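Local coordinates for protein putative L-alanine-DL-glutamate epimerase (Burkholderia xenovorans, PDB 3GO2) that binds magnesium and probably acts as a racemase or epimerase of the mandelate racemase/muconate lactonizing enzyme family, at residues A[193-196]-A[197-201]; A[322-325]-A[326-330]. All coordinates share one frame; numbering follows the deposited sequence.

Both contacts lie in the first turns of a helix, and both helices belong to the enolase C-terminal-like, TIM-barrel domain. Contact 1 comes first, on helix 193-210, before strand 215-219. Contact 2 follows much later, on helix 323-335, which comes after strand 314-317. Their centres lie 34 Å apart and their nearest atoms about 25 Å, so they do not touch. Contact 1 is about 26 Å from the centre of the chain and partly buried; it also meets a second subunit. Contact 2 is about 10 Å from that centre and wholly buried. The two helix starts thus belong to different parts of the domain; a bound magnesium ion is about 13 Å from the side chain of L199 and about 12 Å from that of N329.

Contact 1: A[193-196]-A[197-201]; sequences RKVL and RNLRA
N198 turns its side-chain amide back onto K194, one helical turn earlier. Its ND2 reaches K194 O at 2.7 Å, with an N-H...O angle of 160°, and the oxygen lies close to the amide plane. The backbone N198 N binds the same oxygen at 3.1 Å, from the opposite face of the carbonyl plane. K194 O is therefore gripped twice by one residue. CG of N198 sits beside its own backbone N (chi1 -82°), which brings the amide back to this carbonyl. The amide is held further by H169 and D170, which should fix its rotation. The buried side also holds V195 and L199, lying side by side, with V195 CG1 4.2 Å from L199 CD1. This is the start of helix 193-210, an outer helix of the TIM-barrel domain. L199 packs on I166 of strand 161-168 and on I232 of helix 226-235. Regular bonds continue the turn, such as R197 N to R193 O at 2.9 Å. The outer side is looser. There the exposed R197 lays one guanidinium face over K194 CA, with K194 CG 3.7 Å from R197 NH2. With chi1 at 70°, CG of R197 lies between the backbone N and the carbonyl carbon, and the chain runs extended from there back along the first turn. Its NE forms a salt bridge with D170. R193 leads away to a salt bridge with D240 of the second subunit.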
loop_
_atom_site.group_PDB
_atom_site.type_symbol
_atom_site.label_atom_id
_atom_site.label_comp_id
_atom_site.label_asym_id
_atom_site.label_seq_id
_atom_site.Cartn_x
_atom_site.Cartn_y
_atom_site.Cartn_z
ATOM N N ARG A 193 -31.370 -12.074 15.513
ATOM C CA ARG A 193 -31.903 -13.350 15.154
ATOM C C ARG A 193 -33.213 -13.221 14.428
ATOM O O ARG A 193 -33.484 -14.033 13.545
ATOM C CB ARG A 193 -32.119 -14.237 16.377
ATOM C CG ARG A 193 -30.906 -14.875 16.888
ATOM C CD ARG A 193 -31.332 -15.826 18.005
ATOM N NE ARG A 193 -30.302 -16.233 18.955
ATOM C CZ ARG A 193 -29.005 -16.380 18.720
ATOM N NH1 ARG A 193 -28.453 -16.098 17.530
ATOM N NH2 ARG A 193 -28.229 -16.796 19.728
ATOM N N LYS A 194 -34.013 -12.230 14.783
ATOM C CA LYS A 194 -35.305 -12.040 14.129
ATOM C C LYS A 194 -35.139 -11.765 12.640
ATOM O O LYS A 194 -35.834 -12.350 11.801
ATOM C CB LYS A 194 -36.089 -10.903 14.794
ATOM C CG LYS A 194 -37.502 -10.738 14.248
ATOM C CD LYS A 194 -38.311 -9.729 15.042
ATOM C CE LYS A 194 -38.352 -8.367 14.350
ATOM N NZ LYS A 194 -39.424 -7.491 14.912
ATOM N N VAL A 195 -34.220 -10.867 12.305
ATOM C CA VAL A 195 -33.963 -10.550 10.901
ATOM C C VAL A 195 -33.477 -11.799 10.179
ATOM O O VAL A 195 -33.946 -12.152 9.077
ATOM C CB VAL A 195 -32.952 -9.385 10.767
ATOM C CG1 VAL A 195 -32.517 -9.213 9.305
ATOM C CG2 VAL A 195 -33.568 -8.088 11.314
ATOM N N LEU A 196 -32.538 -12.504 10.802
ATOM C CA LEU A 196 -31.925 -13.634 10.139
ATOM C C LEU A 196 -32.933 -14.767 9.889
ATOM O O LEU A 196 -33.000 -15.302 8.788
ATOM C CB LEU A 196 -30.713 -14.131 10.919
ATOM C CG LEU A 196 -29.544 -13.148 11.045
ATOM C CD1 LEU A 196 -28.526 -13.715 12.012
ATOM C CD2 LEU A 196 -28.913 -12.888 9.686
ATOM N N ARG A 197 -33.721 -15.131 10.901
ATOM C CA ARG A 197 -34.661 -16.242 10.701
ATOM C C ARG A 197 -35.789 -15.893 9.716
ATOM O O ARG A 197 -36.274 -16.766 8.989
ATOM C CB ARG A 197 -35.253 -16.700 12.031
ATOM C CG ARG A 197 -36.184 -15.785 12.660
ATOM C CD ARG A 197 -36.779 -16.405 13.933
ATOM N NE ARG A 197 -37.710 -15.456 14.506
ATOM C CZ ARG A 197 -37.503 -14.710 15.583
ATOM N NH1 ARG A 197 -36.397 -14.822 16.312
ATOM N NH2 ARG A 197 -38.449 -13.865 15.958
ATOM N N ASN A 198 -36.175 -14.627 9.661
ATOM C CA ASN A 198 -37.200 -14.197 8.709
ATOM C C ASN A 198 -36.673 -14.146 7.274
ATOM O O ASN A 198 -37.360 -14.566 6.354
ATOM C CB ASN A 198 -37.804 -12.877 9.148
ATOM C CG ASN A 198 -38.852 -13.085 10.192
ATOM O OD1 ASN A 198 -39.965 -13.549 9.872
ATOM N ND2 ASN A 198 -38.492 -12.840 11.464
ATOM N N LEU A 199 -35.438 -13.666 7.092
ATOM C CA LEU A 199 -34.759 -13.796 5.792
ATOM C C LEU A 199 -34.735 -15.230 5.321
ATOM O O LEU A 199 -35.049 -15.524 4.169
ATOM C CB LEU A 199 -33.300 -13.319 5.849
ATOM C CG LEU A 199 -33.045 -11.875 5.532
ATOM C CD1 LEU A 199 -31.608 -11.481 5.940
ATOM C CD2 LEU A 199 -33.362 -11.619 4.029
ATOM N N ARG A 200 -34.310 -16.132 6.195
ATOM C CA ARG A 200 -34.268 -17.539 5.837
ATOM C C ARG A 200 -35.671 -18.089 5.458
ATOM O O ARG A 200 -35.822 -18.750 4.416
ATOM C CB ARG A 200 -33.689 -18.371 6.976
ATOM C CG ARG A 200 -33.792 -19.847 6.679
ATOM C CD ARG A 200 -33.239 -20.711 7.779
ATOM N NE ARG A 200 -31.781 -20.695 7.852
ATOM C CZ ARG A 200 -30.940 -21.068 6.890
ATOM N NH1 ARG A 200 -31.360 -21.494 5.699
ATOM N NH2 ARG A 200 -29.636 -21.013 7.132
ATOM N N ALA A 201 -36.665 -17.835 6.305
ATOM C CA ALA A 201 -38.024 -18.355 6.050
ATOM C C ALA A 201 -38.556 -17.853 4.701
ATOM O O ALA A 201 -39.103 -18.634 3.908
ATOM C CB ALA A 201 -38.985 -17.978 7.196
#

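Contact 2: A[322-325]-A[326-330]; sequences GHLC and TMINA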
loop_
_atom_site.group_PDB
_atom_site.type_symbol
_atom_site.label_atom_id
_atom_site.label_comp_id
_atom_site.label_asym_id
_atom_site.label_seq_id
_atom_site.Cartn_x
_atom_site.Cartn_y
_atom_site.Cartn_z
ATOM N N GLY A 322 -41.217 3.798 -14.510
ATOM C CA GLY A 322 -42.221 3.594 -15.549
ATOM C C GLY A 322 -41.665 3.027 -16.842
ATOM O O GLY A 322 -40.464 2.742 -16.966
ATOM N N HIS A 323 -42.543 2.875 -17.833
ATOM C CA HIS A 323 -42.121 2.277 -19.111
ATOM C C HIS A 323 -41.035 3.063 -19.803
ATOM O O HIS A 323 -40.204 2.481 -20.474
ATOM C CB HIS A 323 -43.286 2.134 -20.103
ATOM C CG HIS A 323 -44.243 1.037 -19.775
ATOM N ND1 HIS A 323 -43.926 -0.028 -18.956
ATOM C CD2 HIS A 323 -45.523 0.835 -20.180
ATOM C CE1 HIS A 323 -44.962 -0.843 -18.884
ATOM N NE2 HIS A 323 -45.945 -0.341 -19.616
ATOM N N LEU A 324 -41.048 4.389 -19.714
ATOM C CA LEU A 324 -40.000 5.156 -20.395
ATOM C C LEU A 324 -38.615 4.846 -19.802
ATOM O O LEU A 324 -37.642 4.691 -20.550
ATOM C CB LEU A 324 -40.300 6.646 -20.408
ATOM C CG LEU A 324 -39.244 7.552 -21.035
ATOM C CD1 LEU A 324 -38.841 7.074 -22.429
ATOM C CD2 LEU A 324 -39.740 8.996 -21.102
ATOM N N CYS A 325 -38.520 4.730 -18.488
ATOM C CA CYS A 325 -37.250 4.309 -17.876
ATOM C C CYS A 325 -36.815 2.948 -18.388
ATOM O O CYS A 325 -35.624 2.727 -18.618
ATOM C CB CYS A 325 -37.329 4.290 -16.364
ATOM S SG CYS A 325 -37.383 5.953 -15.646
ATOM N N THR A 326 -37.761 2.029 -18.566
ATOM C CA THR A 326 -37.409 0.710 -19.088
ATOM C C THR A 326 -36.838 0.822 -20.486
ATOM O O THR A 326 -35.828 0.158 -20.815
ATOM C CB THR A 326 -38.627 -0.249 -19.080
ATOM O OG1 THR A 326 -39.038 -0.471 -17.732
ATOM C CG2 THR A 326 -38.267 -1.599 -19.710
ATOM N N MET A 327 -37.449 1.673 -21.316
ATOM C CA MET A 327 -36.968 1.828 -22.696
ATOM C C MET A 327 -35.615 2.570 -22.722
ATOM O O MET A 327 -34.750 2.247 -23.517
ATOM C CB MET A 327 -38.026 2.490 -23.567
ATOM C CG MET A 327 -39.289 1.688 -23.691
ATOM S SD MET A 327 -39.080 -0.023 -24.326
ATOM C CE MET A 327 -40.604 -0.146 -25.352
ATOM N N ILE A 328 -35.409 3.511 -21.814
ATOM C CA ILE A 328 -34.103 4.177 -21.715
ATOM C C ILE A 328 -33.019 3.135 -21.441
ATOM O O ILE A 328 -31.992 3.048 -22.142
ATOM C CB ILE A 328 -34.140 5.270 -20.617
ATOM C CG1 ILE A 328 -35.005 6.425 -21.092
ATOM C CG2 ILE A 328 -32.740 5.839 -20.290
ATOM C CD1 ILE A 328 -35.332 7.442 -19.994
ATOM N N ASN A 329 -33.282 2.333 -20.418
ATOM C CA ASN A 329 -32.365 1.282 -19.997
ATOM C C ASN A 329 -32.191 0.196 -21.051
ATOM O O ASN A 329 -31.096 -0.365 -21.197
ATOM C CB ASN A 329 -32.825 0.713 -18.664
ATOM C CG ASN A 329 -32.459 1.603 -17.502
ATOM O OD1 ASN A 329 -31.292 1.988 -17.352
ATOM N ND2 ASN A 329 -33.444 1.969 -16.689
ATOM N N ALA A 330 -33.251 -0.110 -21.808
ATOM C CA ALA A 330 -33.131 -1.086 -22.900
ATOM C C ALA A 330 -32.106 -0.650 -23.935
ATOM O O ALA A 330 -31.362 -1.477 -24.479
ATOM C CB ALA A 330 -34.469 -1.316 -23.574
HETATM O O HOH W 1 -38.616 1.094 -15.234
HETATM O O HOH W 2 -41.627 -1.059 -17.706
#
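L324 overlaps I328 one turn further along the helix. The two side chains cross at a slant, with L324 CG 4.0 Å from I328 CD1 and L324 CD1 4.1 Å from I328 CG1. CG of L324 stands anti to its backbone N (chi1 177°), which turns the branched end along the helix to meet the isoleucine. I328 CG1 also lies 3.2 Å from L324 O, the carbonyl that accepts the backbone bond from I328 N at 2.8 Å. Residues beyond the two segments cover the pair: W34 and F356 pack on L324, and W375 and I294 on I328. G322 is the N-cap of helix 323-335, in the TIM-barrel domain of this enolase-superfamily fold. Its carbonyl accepts from T326 N, in the carbonyl plane, at 3.2 Å. E36 takes the N-H groups of G322 and C325, so this helix start is tied to strand 32-37. On another side, two waters meet at T326 OG1. One accepts from that hydroxyl and donates to G322 O at 3.0 Å, bridging the first turn. The second donates to T326 OG1 at 2.7 Å and bonds H323 ND1 at 2.8 Å, in the plane of the ring at its edge. D353 binds the other ring nitrogen, NE2, so the imidazole is held from both nitrogens. N319 also bonds T326 OG1, giving this buried hydroxyl a third partner. Chi1 of M327 (-62°) sets CG beside its backbone N and against H323 O; the thioether then leads away from 322-325.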